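Local coordinates for uricase (Arthrobacter globiformis, PDB 2YZC), which catalyses the oxidation of uric acid to 5-hydroxyisourate, which is processed further to allantoin, as a uricase that works as a homotetramer with ligand pockets shared between subunits, at residues A23-V28 / T69-V74; S161-F166 / T172-T177; V255-F260 / N266-A271. All blocks are in the same frame, centred on the assembly; numbering follows the deposited sequence.

Contact 1: residues A23-V28 / T69-V74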
loop_
_atom_site.group_PDB
_atom_site.type_symbol
_atom_site.label_atom_id
_atom_site.label_comp_id
_atom_site.label_asym_id
_atom_site.label_seq_id
_atom_site.Cartn_x
_atom_site.Cartn_y
_atom_site.Cartn_z
ATOM N N ALA A 23 -17.265 -0.269 9.234
ATOM C CA ALA A 23 -16.666 -0.527 7.934
ATOM C C ALA A 23 -15.632 -1.645 7.993
ATOM O O ALA A 23 -14.991 -1.869 9.021
ATOM C CB ALA A 23 -16.012 0.743 7.397
ATOM N N GLU A 24 -15.494 -2.338 6.869
ATOM C CA GLU A 24 -14.540 -3.424 6.691
ATOM C C GLU A 24 -14.552 -4.533 7.739
ATOM O O GLU A 24 -13.543 -4.802 8.399
ATOM C CB GLU A 24 -13.130 -2.839 6.536
ATOM C CG GLU A 24 -13.061 -1.787 5.421
ATOM C CD GLU A 24 -11.662 -1.585 4.863
ATOM O OE1 GLU A 24 -11.115 -0.466 4.994
ATOM O OE2 GLU A 24 -11.115 -2.546 4.288
ATOM N N VAL A 25 -15.707 -5.177 7.871
ATOM C CA VAL A 25 -15.870 -6.303 8.788
ATOM C C VAL A 25 -15.458 -7.517 7.952
ATOM O O VAL A 25 -16.155 -7.894 7.009
ATOM C CB VAL A 25 -17.341 -6.448 9.235
ATOM C CG1 VAL A 25 -17.520 -7.720 10.071
ATOM C CG2 VAL A 25 -17.751 -5.224 10.046
ATOM N N ARG A 26 -14.312 -8.106 8.277
ATOM C CA ARG A 26 -13.816 -9.256 7.525
ATOM C C ARG A 26 -14.464 -10.545 7.997
ATOM O O ARG A 26 -14.330 -10.949 9.156
ATOM C CB ARG A 26 -12.293 -9.334 7.637
ATOM C CG ARG A 26 -11.586 -8.222 6.867
ATOM C CD ARG A 26 -11.569 -8.496 5.363
ATOM N NE ARG A 26 -10.678 -9.608 5.025
ATOM C CZ ARG A 26 -11.078 -10.835 4.701
ATOM N NH1 ARG A 26 -10.179 -11.770 4.417
ATOM N NH2 ARG A 26 -12.368 -11.131 4.651
ATOM N N LEU A 27 -15.171 -11.187 7.075
ATOM C CA LEU A 27 -15.889 -12.413 7.372
ATOM C C LEU A 27 -15.521 -13.577 6.471
ATOM O O LEU A 27 -15.398 -13.425 5.261
ATOM C CB LEU A 27 -17.400 -12.169 7.242
ATOM C CG LEU A 27 -18.282 -13.408 7.011
ATOM C CD1 LEU A 27 -18.449 -14.188 8.321
ATOM C CD2 LEU A 27 -19.641 -12.970 6.485
ATOM N N VAL A 28 -15.346 -14.742 7.079
ATOM C CA VAL A 28 -15.087 -15.949 6.320
ATOM C C VAL A 28 -16.138 -16.936 6.797
ATOM O O VAL A 28 -16.214 -17.245 7.987
ATOM C CB VAL A 28 -13.671 -16.510 6.564
ATOM C CG1 VAL A 28 -13.559 -17.917 5.979
ATOM C CG2 VAL A 28 -12.644 -15.615 5.892
ATOM N N THR A 69 -22.687 -3.091 17.314
ATOM C CA THR A 69 -23.871 -3.925 17.156
ATOM C C THR A 69 -24.058 -4.309 15.695
ATOM O O THR A 69 -24.455 -5.433 15.382
ATOM C CB THR A 69 -25.134 -3.196 17.639
ATOM O OG1 THR A 69 -25.011 -2.917 19.037
ATOM C CG2 THR A 69 -26.371 -4.055 17.403
ATOM N N GLN A 70 -23.778 -3.367 14.803
ATOM C CA GLN A 70 -23.898 -3.627 13.378
ATOM C C GLN A 70 -22.924 -4.734 13.011
ATOM O O GLN A 70 -23.256 -5.636 12.243
ATOM C CB GLN A 70 -23.611 -2.355 12.579
ATOM C CG GLN A 70 -24.690 -1.287 12.776
ATOM C CD GLN A 70 -24.429 -0.012 12.002
ATOM O OE1 GLN A 70 -24.169 -0.045 10.798
ATOM N NE2 GLN A 70 -24.513 1.125 12.688
ATOM N N LYS A 71 -21.720 -4.672 13.573
ATOM C CA LYS A 71 -20.714 -5.695 13.310
ATOM C C LYS A 71 -21.197 -7.063 13.792
ATOM O O LYS A 71 -21.056 -8.061 13.088
ATOM C CB LYS A 71 -19.402 -5.345 14.016
ATOM C CG LYS A 71 -18.345 -6.433 13.899
ATOM C CD LYS A 71 -17.227 -6.245 14.915
ATOM C CE LYS A 71 -17.738 -6.445 16.340
ATOM N NZ LYS A 71 -16.632 -6.370 17.336
ATOM N N ASN A 72 -21.751 -7.114 15.002
ATOM C CA ASN A 72 -22.249 -8.377 15.548
ATOM C C ASN A 72 -23.346 -8.967 14.668
ATOM O O ASN A 72 -23.417 -10.182 14.477
ATOM C CB ASN A 72 -22.815 -8.183 16.961
ATOM C CG ASN A 72 -21.748 -7.868 17.987
ATOM O OD1 ASN A 72 -20.577 -8.201 17.805
ATOM N ND2 ASN A 72 -22.151 -7.243 19.085
ATOM N N THR A 73 -24.203 -8.101 14.139
ATOM C CA THR A 73 -25.309 -8.542 13.299
ATOM C C THR A 73 -24.807 -9.227 12.033
ATOM O O THR A 73 -25.398 -10.206 11.576
ATOM C CB THR A 73 -26.224 -7.358 12.940
ATOM O OG1 THR A 73 -26.645 -6.705 14.148
ATOM C CG2 THR A 73 -27.452 -7.843 12.190
ATOM N N VAL A 74 -23.713 -8.717 11.471
ATOM C CA VAL A 74 -23.120 -9.313 10.274
ATOM C C VAL A 74 -22.706 -10.762 10.553
ATOM O O VAL A 74 -23.013 -11.671 9.779
ATOM C CB VAL A 74 -21.876 -8.519 9.816
ATOM C CG1 VAL A 74 -21.148 -9.265 8.703
ATOM C CG2 VAL A 74 -22.300 -7.138 9.335
#
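Thr69 O lies inside helix 67-78, the helix that turns Lys71 and Val74 onto Val25 of strand 13-31, and two donors of Thr73 grip it. Thr73 N gives the ordinary helix bond, and Thr73 OG1 adds a second one to Thr69 O at 2.8 Å. The two reach the oxygen from opposite faces of its carbonyl plane. This helix-on-sheet packing belongs to the tunnelling fold (T-fold) of the uricase family. The join between the two segments is apolar and small, burying 171 Å² in all. Val25 is its centre. Its CB points toward the helix, with CG1 anti to the backbone N (chi1 174°) and CG2 beside that N. The two methyls therefore spread over the CG of Lys71, and Val25 CG2 lies 4.1 Å from Lys71 CG. These two side chains cross at about a right angle. Beyond CG the lysine leads away from the strand and bends at chi3, and its NZ forms a salt bridge with Asp68, a urate-binding residue. Thus only the aliphatic part of Lys71 packs on Val25. The strand carries a G1 beta bulge here, with Glu24 and Val25 both facing Val44. The carboxylate of Glu24 has its partners in the second subunit, Arg274 and Tyr276. Nearly one turn along the helix from Lys71, Val74 reaches toward Val25 and the two meet tip to tip, Val25 CG1 standing 4.2 Å from Val74 CG1.

Contact 2: residues S161-F166 / T172-T177; sequences SEFHGF and TTLQET. With 1AL (allantoate ion), chain I.
Phe163 and Thr177 form a single antiparallel beta bridge, a hydrogen-bonded pair, in the loop between strands 143-157 and 182-192. Phe163 N gives a nearly straight bond to Thr177 O at 2.9 Å (172°). Thr177 N returns one to Phe163 O from above the carbonyl plane. A water donates to both Phe163 O and Gln175 O.

Two side chains add polar bonds. Glu176 OE2 takes the N-H of Gly165 at 2.7 Å on its anti lone pair. His164 NE2 donates in its ring plane to Glu162 OE1, and Glu162 OE2 is bonded to His218.

Phe163, which binds urate, and Leu174 line the allantoate pocket. With CG anti to the backbone N (chi1 -169°), the Phe163 ring reaches the ligand and has its N4 3.8 Å above the centre of one face. Phe166 CD1 lies over the opposite face. A leucine in place of Phe163 would probably leave the ligand without its flat cover and Phe166 without a face to rest on. Leu174 O meets the Phe166 edge in plane, 3.4 Å from Phe166 CZ, while Leu174 CG comes from above that rim. At the edge of the Phe163 ring, Leu174 CD2 sits 3.8 Å from CE2.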
loop_
_atom_site.group_PDB
_atom_site.type_symbol
_atom_site.label_atom_id
_atom_site.label_comp_id
_atom_site.label_asym_id
_atom_site.label_seq_id
_atom_site.Cartn_x
_atom_site.Cartn_y
_atom_site.Cartn_z
ATOM N N SER A 161 -4.218 -2.350 -31.277
ATOM C CA SER A 161 -4.535 -1.063 -30.672
ATOM C C SER A 161 -3.785 0.030 -31.421
ATOM O O SER A 161 -2.585 -0.094 -31.690
ATOM C CB SER A 161 -4.142 -1.047 -29.189
ATOM O OG SER A 161 -4.294 0.253 -28.630
ATOM N N GLU A 162 -4.509 1.092 -31.767
ATOM C CA GLU A 162 -3.947 2.230 -32.489
ATOM C C GLU A 162 -4.415 3.517 -31.823
ATOM O O GLU A 162 -5.340 3.512 -31.009
ATOM C CB GLU A 162 -4.463 2.265 -33.931
ATOM C CG GLU A 162 -4.288 1.006 -34.739
ATOM C CD GLU A 162 -4.856 1.145 -36.146
ATOM O OE1 GLU A 162 -4.666 2.216 -36.767
ATOM O OE2 GLU A 162 -5.482 0.184 -36.638
ATOM N N PHE A 163 -3.768 4.622 -32.174
ATOM C CA PHE A 163 -4.177 5.926 -31.675
ATOM C C PHE A 163 -3.616 7.004 -32.576
ATOM O O PHE A 163 -2.430 7.336 -32.522
ATOM C CB PHE A 163 -3.737 6.179 -30.233
ATOM C CG PHE A 163 -4.369 7.409 -29.636
ATOM C CD1 PHE A 163 -5.756 7.571 -29.667
ATOM C CD2 PHE A 163 -3.594 8.417 -29.076
ATOM C CE1 PHE A 163 -6.360 8.725 -29.152
ATOM C CE2 PHE A 163 -4.186 9.576 -28.555
ATOM C CZ PHE A 163 -5.572 9.729 -28.595
ATOM N N HIS A 164 -4.492 7.545 -33.414
ATOM C CA HIS A 164 -4.116 8.577 -34.364
ATOM C C HIS A 164 -5.317 9.456 -34.680
ATOM O O HIS A 164 -6.432 9.183 -34.233
ATOM C CB HIS A 164 -3.581 7.914 -35.637
ATOM C CG HIS A 164 -4.462 6.823 -36.164
ATOM N ND1 HIS A 164 -5.706 7.064 -36.706
ATOM C CD2 HIS A 164 -4.289 5.480 -36.203
ATOM C CE1 HIS A 164 -6.263 5.918 -37.054
ATOM N NE2 HIS A 164 -5.424 4.941 -36.758
ATOM N N GLY A 165 -5.086 10.521 -35.440
ATOM C CA GLY A 165 -6.176 11.411 -35.792
ATOM C C GLY A 165 -6.559 12.401 -34.705
ATOM O O GLY A 165 -7.588 13.064 -34.810
ATOM N N PHE A 166 -5.749 12.507 -33.656
ATOM C CA PHE A 166 -6.047 13.451 -32.586
ATOM C C PHE A 166 -5.523 14.831 -32.966
ATOM O O PHE A 166 -4.572 14.949 -33.733
ATOM C CB PHE A 166 -5.423 12.996 -31.257
ATOM C CG PHE A 166 -3.981 12.567 -31.364
ATOM C CD1 PHE A 166 -3.652 11.243 -31.652
ATOM C CD2 PHE A 166 -2.951 13.483 -31.166
ATOM C CE1 PHE A 166 -2.317 10.836 -31.736
ATOM C CE2 PHE A 166 -1.615 13.088 -31.250
ATOM C CZ PHE A 166 -1.300 11.760 -31.535
ATOM N N THR A 172 1.213 19.656 -28.120
ATOM C CA THR A 172 1.157 18.244 -28.489
ATOM C C THR A 172 2.454 17.712 -29.097
ATOM O O THR A 172 2.941 18.228 -30.106
ATOM C CB THR A 172 -0.012 17.988 -29.461
ATOM O OG1 THR A 172 -1.239 18.352 -28.822
ATOM C CG2 THR A 172 -0.079 16.522 -29.865
ATOM N N THR A 173 3.013 16.682 -28.468
ATOM C CA THR A 173 4.249 16.072 -28.945
ATOM C C THR A 173 4.047 14.592 -29.269
ATOM O O THR A 173 4.879 13.979 -29.934
ATOM C CB THR A 173 5.386 16.206 -27.900
ATOM O OG1 THR A 173 4.982 15.609 -26.662
ATOM C CG2 THR A 173 5.717 17.673 -27.663
ATOM N N LEU A 174 2.933 14.027 -28.805
ATOM C CA LEU A 174 2.625 12.619 -29.042
ATOM C C LEU A 174 2.501 12.317 -30.529
ATOM O O LEU A 174 1.824 13.035 -31.266
ATOM C CB LEU A 174 1.322 12.226 -28.331
ATOM C CG LEU A 174 0.863 10.768 -28.507
ATOM C CD1 LEU A 174 1.842 9.826 -27.812
ATOM C CD2 LEU A 174 -0.529 10.587 -27.924
ATOM N N GLN A 175 3.159 11.247 -30.964
ATOM C CA GLN A 175 3.123 10.846 -32.366
ATOM C C GLN A 175 2.008 9.834 -32.634
ATOM O O GLN A 175 1.627 9.056 -31.753
ATOM C CB GLN A 175 4.472 10.242 -32.774
ATOM C CG GLN A 175 5.637 11.227 -32.740
ATOM C CD GLN A 175 5.408 12.437 -33.629
ATOM O OE1 GLN A 175 4.995 12.308 -34.783
ATOM N NE2 GLN A 175 5.684 13.623 -33.096
ATOM N N GLU A 176 1.474 9.862 -33.849
ATOM C CA GLU A 176 0.420 8.934 -34.229
ATOM C C GLU A 176 1.004 7.528 -34.304
ATOM O O GLU A 176 2.189 7.360 -34.582
ATOM C CB GLU A 176 -0.152 9.309 -35.594
ATOM C CG GLU A 176 -0.907 10.621 -35.629
ATOM C CD GLU A 176 -1.637 10.822 -36.950
ATOM O OE1 GLU A 176 -0.971 11.094 -37.971
ATOM O OE2 GLU A 176 -2.878 10.694 -36.965
ATOM N N THR A 177 0.174 6.519 -34.062
ATOM C CA THR A 177 0.644 5.139 -34.125
ATOM C C THR A 177 -0.465 4.174 -34.520
ATOM O O THR A 177 -1.632 4.386 -34.192
ATOM C CB THR A 177 1.238 4.686 -32.773
ATOM O OG1 THR A 177 1.736 3.348 -32.900
ATOM C CG2 THR A 177 0.181 4.720 -31.683
HETATM C C1 1AL I . -6.570 7.215 -25.783
HETATM O O2 1AL I . -7.270 6.278 -26.200
HETATM N N3 1AL I . -7.089 8.428 -25.450
HETATM N N4 1AL I . -5.213 6.911 -25.679
HETATM C C5 1AL I . -4.719 7.530 -23.126
HETATM O O6 1AL I . -5.768 6.952 -22.785
HETATM O O7 1AL I . -3.824 7.921 -22.361
HETATM C C8 1AL I . -4.385 7.541 -24.649
HETATM C C9 1AL I . -3.268 9.699 -24.959
HETATM O O10 1AL I . -2.191 10.255 -24.657
HETATM N N11 1AL I . -4.454 10.382 -25.039
HETATM N N12 1AL I . -3.345 8.378 -25.233
HETATM O O HOH W 1 -0.540 7.818 -30.550
#

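Contact 3: residues V255-F260 / N266-A271; sequences VDLQPF and NEVFYA
Val255 and Phe269 have the closest CA atoms of the two segments, 5.4 Å apart, and the backbones are joined by one bond from Val255 N to Val268 O. It is 3.0 Å long and close to straight (165°). The contact lies where the long connecting loop of a beta hairpin meets its two strands, 240-254 and 268-271. The rest of the join is made by aliphatic groups. Val255 points toward the strand. Its CG1 is anti to the backbone N (chi1 -179°), which leaves CG2 beside that N and over the backbone of the strand. Val255 CG2 lies 3.8 Å from Tyr270 N. The same methyl reaches the side chains of Val268 and Tyr270, at CG1 and CB respectively, so it lies between two residues on one side of the strand. The phenol of Tyr270 leads away from this spot, and its OH is bonded to Arg274 O of the fourth subunit. Tyr75 of the third subunit packs on both Val255 and Tyr270. Phe269 points away from the loop and rests on Leu254 and Ile181. Past Val255 the loop makes an Asx turn, in which Asp256 OD1 accepts from Gln258 N at 3.2 Å, from above the carboxylate plane. A short 3-10 segment, 258-260, follows. Leu257 faces back toward the strand. It adds a looser touch at the end of the contact, with Leu257 CD1 4.4 Å from Val268 CG2.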
loop_
_atom_site.group_PDB
_atom_site.type_symbol
_atom_site.label_atom_id
_atom_site.label_comp_id
_atom_site.label_asym_id
_atom_site.label_seq_id
_atom_site.Cartn_x
_atom_site.Cartn_y
_atom_site.Cartn_z
ATOM N N VAL A 255 10.625 1.167 -25.785
ATOM C CA VAL A 255 11.942 1.721 -25.520
ATOM C C VAL A 255 12.735 2.019 -26.789
ATOM O O VAL A 255 12.747 1.227 -27.728
ATOM C CB VAL A 255 12.763 0.771 -24.607
ATOM C CG1 VAL A 255 14.131 1.374 -24.306
ATOM C CG2 VAL A 255 11.996 0.531 -23.300
ATOM N N ASP A 256 13.385 3.177 -26.810
ATOM C CA ASP A 256 14.195 3.574 -27.953
ATOM C C ASP A 256 15.587 2.998 -27.768
ATOM O O ASP A 256 16.350 3.451 -26.913
ATOM C CB ASP A 256 14.269 5.095 -28.069
ATOM C CG ASP A 256 15.209 5.546 -29.177
ATOM O OD1 ASP A 256 15.355 4.801 -30.170
ATOM O OD2 ASP A 256 15.789 6.642 -29.059
ATOM N N LEU A 257 15.900 1.981 -28.564
ATOM C CA LEU A 257 17.190 1.312 -28.500
ATOM C C LEU A 257 18.125 1.745 -29.628
ATOM O O LEU A 257 19.252 1.270 -29.712
ATOM C CB LEU A 257 16.989 -0.207 -28.566
ATOM C CG LEU A 257 16.033 -0.785 -27.516
ATOM C CD1 LEU A 257 15.838 -2.282 -27.750
ATOM C CD2 LEU A 257 16.590 -0.522 -26.135
ATOM N N GLN A 258 17.660 2.643 -30.491
ATOM C CA GLN A 258 18.491 3.096 -31.603
ATOM C C GLN A 258 19.830 3.670 -31.144
ATOM O O GLN A 258 20.847 3.492 -31.815
ATOM C CB GLN A 258 17.724 4.106 -32.456
ATOM C CG GLN A 258 16.509 3.482 -33.111
ATOM C CD GLN A 258 15.802 4.415 -34.075
ATOM O OE1 GLN A 258 14.864 4.011 -34.757
ATOM N NE2 GLN A 258 16.248 5.663 -34.135
ATOM N N PRO A 259 19.852 4.362 -29.993
ATOM C CA PRO A 259 21.131 4.910 -29.533
ATOM C C PRO A 259 22.135 3.797 -29.225
ATOM O O PRO A 259 23.331 4.047 -29.097
ATOM C CB PRO A 259 20.738 5.695 -28.287
ATOM C CG PRO A 259 19.358 6.168 -28.622
ATOM C CD PRO A 259 18.736 4.922 -29.209
ATOM N N PHE A 260 21.643 2.566 -29.115
ATOM C CA PHE A 260 22.502 1.420 -28.828
ATOM C C PHE A 260 22.708 0.572 -30.082
ATOM O O PHE A 260 23.235 -0.540 -30.012
ATOM C CB PHE A 260 21.879 0.573 -27.716
ATOM C CG PHE A 260 21.402 1.380 -26.545
ATOM C CD1 PHE A 260 20.144 1.155 -25.997
ATOM C CD2 PHE A 260 22.198 2.386 -26.005
ATOM C CE1 PHE A 260 19.682 1.924 -24.930
ATOM C CE2 PHE A 260 21.748 3.160 -24.938
ATOM C CZ PHE A 260 20.487 2.930 -24.401
ATOM N N ASN A 266 8.402 -3.422 -31.638
ATOM C CA ASN A 266 7.289 -3.599 -30.709
ATOM C C ASN A 266 7.518 -4.768 -29.746
ATOM O O ASN A 266 6.588 -5.518 -29.440
ATOM C CB ASN A 266 5.998 -3.825 -31.503
ATOM C CG ASN A 266 5.765 -2.750 -32.557
ATOM O OD1 ASN A 266 5.577 -1.581 -32.231
ATOM N ND2 ASN A 266 5.789 -3.145 -33.828
ATOM N N GLU A 267 8.748 -4.908 -29.259
ATOM C CA GLU A 267 9.087 -5.996 -28.344
ATOM C C GLU A 267 9.503 -5.631 -26.918
ATOM O O GLU A 267 9.123 -6.325 -25.975
ATOM C CB GLU A 267 10.188 -6.862 -28.964
ATOM C CG GLU A 267 9.682 -7.834 -30.012
ATOM C CD GLU A 267 10.806 -8.591 -30.697
ATOM O OE1 GLU A 267 11.806 -8.915 -30.023
ATOM O OE2 GLU A 267 10.681 -8.870 -31.909
ATOM N N VAL A 268 10.279 -4.562 -26.758
ATOM C CA VAL A 268 10.774 -4.151 -25.442
ATOM C C VAL A 268 10.092 -2.901 -24.909
ATOM O O VAL A 268 10.207 -1.828 -25.505
ATOM C CB VAL A 268 12.296 -3.883 -25.492
ATOM C CG1 VAL A 268 12.800 -3.475 -24.121
ATOM C CG2 VAL A 268 13.025 -5.119 -25.995
ATOM N N PHE A 269 9.405 -3.032 -23.773
ATOM C CA PHE A 269 8.686 -1.897 -23.197
ATOM C C PHE A 269 9.012 -1.556 -21.746
ATOM O O PHE A 269 9.419 -2.411 -20.956
ATOM C CB PHE A 269 7.167 -2.128 -23.279
ATOM C CG PHE A 269 6.666 -2.459 -24.657
ATOM C CD1 PHE A 269 6.852 -3.731 -25.196
ATOM C CD2 PHE A 269 6.000 -1.499 -25.414
ATOM C CE1 PHE A 269 6.377 -4.043 -26.477
ATOM C CE2 PHE A 269 5.524 -1.796 -26.689
ATOM C CZ PHE A 269 5.711 -3.071 -27.223
ATOM N N TYR A 270 8.808 -0.288 -21.412
ATOM C CA TYR A 270 8.993 0.214 -20.058
ATOM C C TYR A 270 7.566 0.429 -19.543
ATOM O O TYR A 270 6.818 1.221 -20.112
ATOM C CB TYR A 270 9.763 1.542 -20.094
ATOM C CG TYR A 270 9.546 2.453 -18.897
ATOM C CD1 TYR A 270 9.245 3.807 -19.077
ATOM C CD2 TYR A 270 9.652 1.972 -17.590
ATOM C CE1 TYR A 270 9.053 4.657 -17.990
ATOM C CE2 TYR A 270 9.464 2.816 -16.491
ATOM C CZ TYR A 270 9.166 4.153 -16.700
ATOM O OH TYR A 270 8.986 4.991 -15.624
ATOM N N ALA A 271 7.176 -0.292 -18.498
ATOM C CA ALA A 271 5.829 -0.133 -17.950
ATOM C C ALA A 271 5.855 0.957 -16.879
ATOM O O ALA A 271 6.250 0.704 -15.741
ATOM C CB ALA A 271 5.344 -1.452 -17.348
#

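How the contacts relate
The contacts follow one another along the chain. Contact 1 lies in the first of the chain's two uricase regions; contacts 2 and 3 lie in the second. Contact 1 is far from both, its centre about 49 Å from that of contact 2 and about 50 Å from that of contact 3, across the chain's centre. Contacts 2 and 3 come within about 6 Å at their nearest atoms. Contacts 1 and 3 reach the same antiparallel sheet. The tetramer brings the distant parts together. Thr69 bonds to Thr172 of the second subunit, and Leu27 packs on Val268 of the third. The allantoate under Phe163 is likewise bonded by Thr67 and Asp68 of the second subunit.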